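Local coordinates for protein alternansucrase (Leuconostoc mesenteroides, PDB 6HVG) that is a multidomain protein of glycosyl hydrolase family 70, with a TIM-barrel-type catalytic region, choline-binding-type repeats and a bound calcium ion, at residues N689-G694 / D804-S809; S699-F704 / V912-N917. All blocks are in the same frame, centred on the assembly; numbering follows the deposited sequence.

Contact 1. Residues N689-G694 / D804-S809; sequences NSLTHG and DYNLPS
Leu691 runs roughly perpendicular to the side chain of Asn806. Leu691 CD2 lies 3.8 Å from Asn806 ND2 and about as close to Asn806 CB. The same amide reaches the backbone of helix 681-692. Asn806 ND2 gives a weak hydrogen bond to Leu691 O, 3.3 Å long and 150° at the hydrogen.

Next to it the two backbones meet directly. Tyr805 N donates to Thr692 O at 3.0 Å. Thr692 CA in turn approaches Tyr805 O at 3.3 Å as a CH...O contact. A chi1 of -64° turns the Tyr805 ring away from its own carbonyl carbon and lays it along Gly694. Gly694 O sits over one face, while Thr692 O is at the ring edge. Tyr805 CE2 comes 3.5 Å from Gly694 C. Arg698 bonds to Gly694 O and makes a cation-pi contact with the ring.

The His693 imidazole runs alongside the Asp804 carboxylate, their planes 74° apart. Asp804 OD1 is at the ring edge, 3.8 Å from His693 CD2. Other polar ends bond further out: His693 NE2 to Asp755, Tyr805 OH to Lys800 N, and Asn806 OD1 to Ser1001 N.

Leu691 O and Thr692 O are carbonyls at the C-terminal end of helix 681-692, where His693 leaves helical angles. Tyr805 and Asn806 take them up just before helix 807-814. Asn806 holds the N-cap position there but makes no capping bond. Leu691 and Ser809 both also touch Val914 of strand 910-915.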
# COMPACT_ATOMS: atom_id res chain seq x y z
N ASN A 689 -21.43 4.02 0.37
CA ASN A 689 -22.28 2.92 0.77
C ASN A 689 -23.68 2.97 0.19
O ASN A 689 -24.26 1.93 -0.12
CB ASN A 689 -22.38 2.86 2.30
CG ASN A 689 -21.04 2.62 2.97
OD1 ASN A 689 -20.15 1.99 2.39
ND2 ASN A 689 -20.89 3.11 4.18
N SER A 690 -24.24 4.17 0.06
CA SER A 690 -25.62 4.33 -0.40
C SER A 690 -25.82 4.61 -1.89
O SER A 690 -26.90 4.36 -2.40
CB SER A 690 -26.30 5.44 0.39
OG SER A 690 -26.36 5.09 1.75
N LEU A 691 -24.82 5.11 -2.59
CA LEU A 691 -24.99 5.45 -4.00
C LEU A 691 -23.85 5.02 -4.91
O LEU A 691 -24.05 4.39 -5.94
CB LEU A 691 -25.13 6.95 -4.15
CG LEU A 691 -26.43 7.58 -3.69
CD1 LEU A 691 -26.24 9.09 -3.58
CD2 LEU A 691 -27.54 7.24 -4.67
N THR A 692 -22.65 5.41 -4.53
CA THR A 692 -21.49 5.38 -5.37
C THR A 692 -20.88 4.00 -5.57
O THR A 692 -20.38 3.74 -6.64
CB THR A 692 -20.46 6.36 -4.75
OG1 THR A 692 -20.99 7.69 -4.85
CG2 THR A 692 -19.14 6.30 -5.43
N HIS A 693 -20.88 3.14 -4.56
CA HIS A 693 -20.21 1.85 -4.67
C HIS A 693 -21.15 0.65 -4.78
O HIS A 693 -22.01 0.42 -3.91
CB HIS A 693 -19.29 1.61 -3.50
CG HIS A 693 -18.26 2.67 -3.33
ND1 HIS A 693 -17.90 3.11 -2.08
CD2 HIS A 693 -17.54 3.39 -4.22
CE1 HIS A 693 -16.98 4.05 -2.20
NE2 HIS A 693 -16.75 4.24 -3.49
N GLY A 694 -20.96 -0.13 -5.85
CA GLY A 694 -21.63 -1.40 -6.01
C GLY A 694 -22.90 -1.35 -6.81
O GLY A 694 -23.69 -0.42 -6.69
N ASP A 804 -17.54 4.60 -10.63
CA ASP A 804 -18.56 4.83 -9.62
C ASP A 804 -19.94 5.04 -10.20
O ASP A 804 -20.12 5.68 -11.25
CB ASP A 804 -18.22 6.08 -8.81
CG ASP A 804 -17.23 5.82 -7.70
OD1 ASP A 804 -16.68 4.71 -7.63
OD2 ASP A 804 -17.03 6.72 -6.87
N TYR A 805 -20.93 4.53 -9.47
CA TYR A 805 -22.34 4.66 -9.81
C TYR A 805 -22.91 5.96 -9.27
O TYR A 805 -22.41 6.49 -8.29
CB TYR A 805 -23.15 3.49 -9.20
CG TYR A 805 -22.77 2.14 -9.75
CD1 TYR A 805 -23.40 1.64 -10.88
CD2 TYR A 805 -21.80 1.35 -9.13
CE1 TYR A 805 -23.06 0.40 -11.40
CE2 TYR A 805 -21.45 0.12 -9.65
CZ TYR A 805 -22.08 -0.35 -10.79
OH TYR A 805 -21.74 -1.58 -11.29
N ASN A 806 -23.94 6.49 -9.95
CA ASN A 806 -24.80 7.54 -9.39
C ASN A 806 -24.08 8.86 -9.05
O ASN A 806 -24.51 9.60 -8.16
CB ASN A 806 -25.57 7.05 -8.14
CG ASN A 806 -26.66 6.06 -8.48
OD1 ASN A 806 -27.36 6.26 -9.45
ND2 ASN A 806 -26.83 5.04 -7.66
N LEU A 807 -23.02 9.18 -9.79
CA LEU A 807 -22.29 10.42 -9.57
C LEU A 807 -23.15 11.69 -9.70
O LEU A 807 -23.01 12.60 -8.88
CB LEU A 807 -21.06 10.49 -10.48
CG LEU A 807 -19.92 9.56 -10.02
CD1 LEU A 807 -18.75 9.62 -10.97
CD2 LEU A 807 -19.44 9.90 -8.63
N PRO A 808 -24.04 11.75 -10.71
CA PRO A 808 -24.96 12.89 -10.76
C PRO A 808 -25.82 13.05 -9.50
O PRO A 808 -26.00 14.16 -9.01
CB PRO A 808 -25.83 12.58 -11.98
CG PRO A 808 -24.93 11.82 -12.86
CD PRO A 808 -24.11 10.96 -11.94
N SER A 809 -26.35 11.95 -8.99
CA SER A 809 -27.21 11.99 -7.82
C SER A 809 -26.40 12.41 -6.60
O SER A 809 -26.89 13.15 -5.75
CB SER A 809 -27.88 10.62 -7.60
OG SER A 809 -28.29 10.05 -8.84

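Contact 2. Residues S699-F704 / V912-N917; sequences SNMWYF and VIVGNN
Met701 overlaps Val914 and Asn916 at once. Its methyl end packs on the valine, with Met701 CE 3.8 Å from Val914 CG1 and 3.9 Å from Val914 CG2. The terminal carbon therefore meets both branches, and the methionine lies nearly perpendicular to the valine. The methionine chain is bent at chi2 (-61°) and chi3 (-66°), which turns CE onto the valine while the sulfur stays by the asparagine.

Met701 and Asn916 pass each other antiparallel. Met701 SD is 3.7 Å from Asn916 ND2, and Met701 CG is 3.9 Å from the same nitrogen. A chi1 of 58° folds the Asn916 amide back over its own backbone and puts ND2 beside the sulfur. Asn916 ND2 also comes 3.1 Å from Ser699 O, but the angle is too poor for a hydrogen bond. Asn916 ND2 does hydrogen-bond to Ser690 O, in the last turn of helix 681-692. The contact is thus apolar at the valine and mixed at the asparagine.

Residues 700-704 form two overlapping turns, each closed by an i to i+3 backbone bond. Tyr703 N bonds to Asn700 O at 3.1 Å, and Phe704 N bonds to Met701 O at 3.0 Å. Met701 N is tied to Asp879 OD2, and Asn700 ND2 to Gly870 O.

These turns come a few residues after helix 681-692 and pack against strand 910-915 of an antiparallel sheet. Leu881 of the neighbouring strand 881-885 and Met813 of helix 807-814 both touch Met701 and Val914.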
# COMPACT_ATOMS: atom_id res chain seq x y z
N SER A 699 -26.32 0.43 1.24
CA SER A 699 -27.01 0.91 2.43
C SER A 699 -28.16 1.86 2.03
O SER A 699 -28.08 2.60 1.03
CB SER A 699 -26.05 1.63 3.37
OG SER A 699 -24.86 0.90 3.52
N ASN A 700 -29.25 1.81 2.77
CA ASN A 700 -30.36 2.68 2.51
C ASN A 700 -30.02 4.17 2.63
O ASN A 700 -29.10 4.57 3.36
CB ASN A 700 -31.51 2.36 3.45
CG ASN A 700 -32.28 1.14 3.03
OD1 ASN A 700 -31.92 0.47 2.06
ND2 ASN A 700 -33.33 0.82 3.77
N MET A 701 -30.76 4.98 1.88
CA MET A 701 -30.63 6.42 1.93
C MET A 701 -30.94 6.91 3.34
O MET A 701 -30.44 7.96 3.74
CB MET A 701 -31.58 7.07 0.94
CG MET A 701 -31.41 6.65 -0.51
SD MET A 701 -29.81 7.00 -1.25
CE MET A 701 -29.83 8.78 -1.24
N TRP A 702 -31.75 6.17 4.09
CA TRP A 702 -31.98 6.41 5.53
C TRP A 702 -30.71 6.77 6.29
O TRP A 702 -30.74 7.63 7.15
CB TRP A 702 -32.62 5.18 6.20
CG TRP A 702 -33.05 5.39 7.64
CD1 TRP A 702 -34.14 6.11 8.08
CD2 TRP A 702 -32.42 4.87 8.81
NE1 TRP A 702 -34.21 6.08 9.46
CE2 TRP A 702 -33.17 5.33 9.93
CE3 TRP A 702 -31.30 4.07 9.04
CZ2 TRP A 702 -32.83 5.00 11.24
CZ3 TRP A 702 -30.95 3.76 10.34
CH2 TRP A 702 -31.72 4.23 11.43
N TYR A 703 -29.59 6.11 5.96
CA TYR A 703 -28.35 6.34 6.70
C TYR A 703 -27.80 7.76 6.61
O TYR A 703 -27.08 8.20 7.51
CB TYR A 703 -27.28 5.31 6.31
CG TYR A 703 -27.57 3.93 6.89
CD1 TYR A 703 -27.36 3.67 8.23
CD2 TYR A 703 -28.09 2.91 6.09
CE1 TYR A 703 -27.64 2.43 8.77
CE2 TYR A 703 -28.38 1.67 6.62
CZ TYR A 703 -28.15 1.44 7.96
OH TYR A 703 -28.44 0.22 8.48
N PHE A 704 -28.14 8.48 5.54
CA PHE A 704 -27.73 9.88 5.40
C PHE A 704 -28.28 10.77 6.52
O PHE A 704 -27.65 11.77 6.88
CB PHE A 704 -28.17 10.45 4.06
CG PHE A 704 -27.30 10.06 2.90
CD1 PHE A 704 -26.11 10.67 2.69
CD2 PHE A 704 -27.72 9.10 2.01
CE1 PHE A 704 -25.33 10.33 1.60
CE2 PHE A 704 -26.95 8.75 0.91
CZ PHE A 704 -25.74 9.36 0.71
N VAL A 912 -34.76 18.21 -3.92
CA VAL A 912 -34.00 17.08 -4.46
C VAL A 912 -34.57 15.75 -3.96
O VAL A 912 -34.80 15.57 -2.76
CB VAL A 912 -32.53 17.17 -4.10
CG1 VAL A 912 -31.76 16.01 -4.72
CG2 VAL A 912 -31.98 18.49 -4.58
N ILE A 913 -34.85 14.86 -4.91
CA ILE A 913 -35.31 13.51 -4.65
C ILE A 913 -34.29 12.54 -5.26
O ILE A 913 -33.97 12.66 -6.44
CB ILE A 913 -36.68 13.25 -5.29
CG1 ILE A 913 -37.68 14.33 -4.85
CG2 ILE A 913 -37.19 11.86 -4.90
CD1 ILE A 913 -38.95 14.33 -5.65
N VAL A 914 -33.82 11.58 -4.47
CA VAL A 914 -32.83 10.61 -4.96
C VAL A 914 -33.06 9.21 -4.41
O VAL A 914 -33.47 9.04 -3.28
CB VAL A 914 -31.39 11.10 -4.68
CG1 VAL A 914 -31.29 11.67 -3.29
CG2 VAL A 914 -30.36 10.01 -4.88
N GLY A 915 -32.80 8.22 -5.25
CA GLY A 915 -32.92 6.81 -4.88
C GLY A 915 -31.75 6.00 -5.39
O GLY A 915 -31.08 6.41 -6.33
N ASN A 916 -31.53 4.84 -4.78
CA ASN A 916 -30.42 3.93 -5.12
C ASN A 916 -30.90 2.59 -5.64
O ASN A 916 -30.16 1.61 -5.59
CB ASN A 916 -29.53 3.71 -3.88
CG ASN A 916 -30.30 3.13 -2.70
OD1 ASN A 916 -31.36 2.53 -2.86
ND2 ASN A 916 -29.75 3.31 -1.51
N ASN A 917 -32.13 2.56 -6.14
CA ASN A 917 -32.76 1.33 -6.58
C ASN A 917 -33.24 1.47 -8.03
O ASN A 917 -34.30 2.05 -8.28
CB ASN A 917 -33.91 1.01 -5.64
CG ASN A 917 -34.60 -0.29 -5.99
OD1 ASN A 917 -34.25 -0.97 -6.97
ND2 ASN A 917 -35.59 -0.64 -5.19

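In the fold
The centres of contact 1 and contact 2 are about 10 Å apart, and both lie within the glycosyl hydrolase family 70 region. Their segments alternate along the chain: 689-694, 699-704, 804-809, 912-917. A short connection leads from the end of helix 681-692 to the turns at 700-704. The two contacts also touch directly. Asn689 O and Ser699 N are 2.9 Å apart, a probable hydrogen bond, and Ser690 CB packs on Phe704 CE2. Together they bring helices 681-692 and 807-814 against strand 910-915 of the antiparallel sheet that also holds 881-885. Parts of the chain more than 200 residues apart thus meet in one small region.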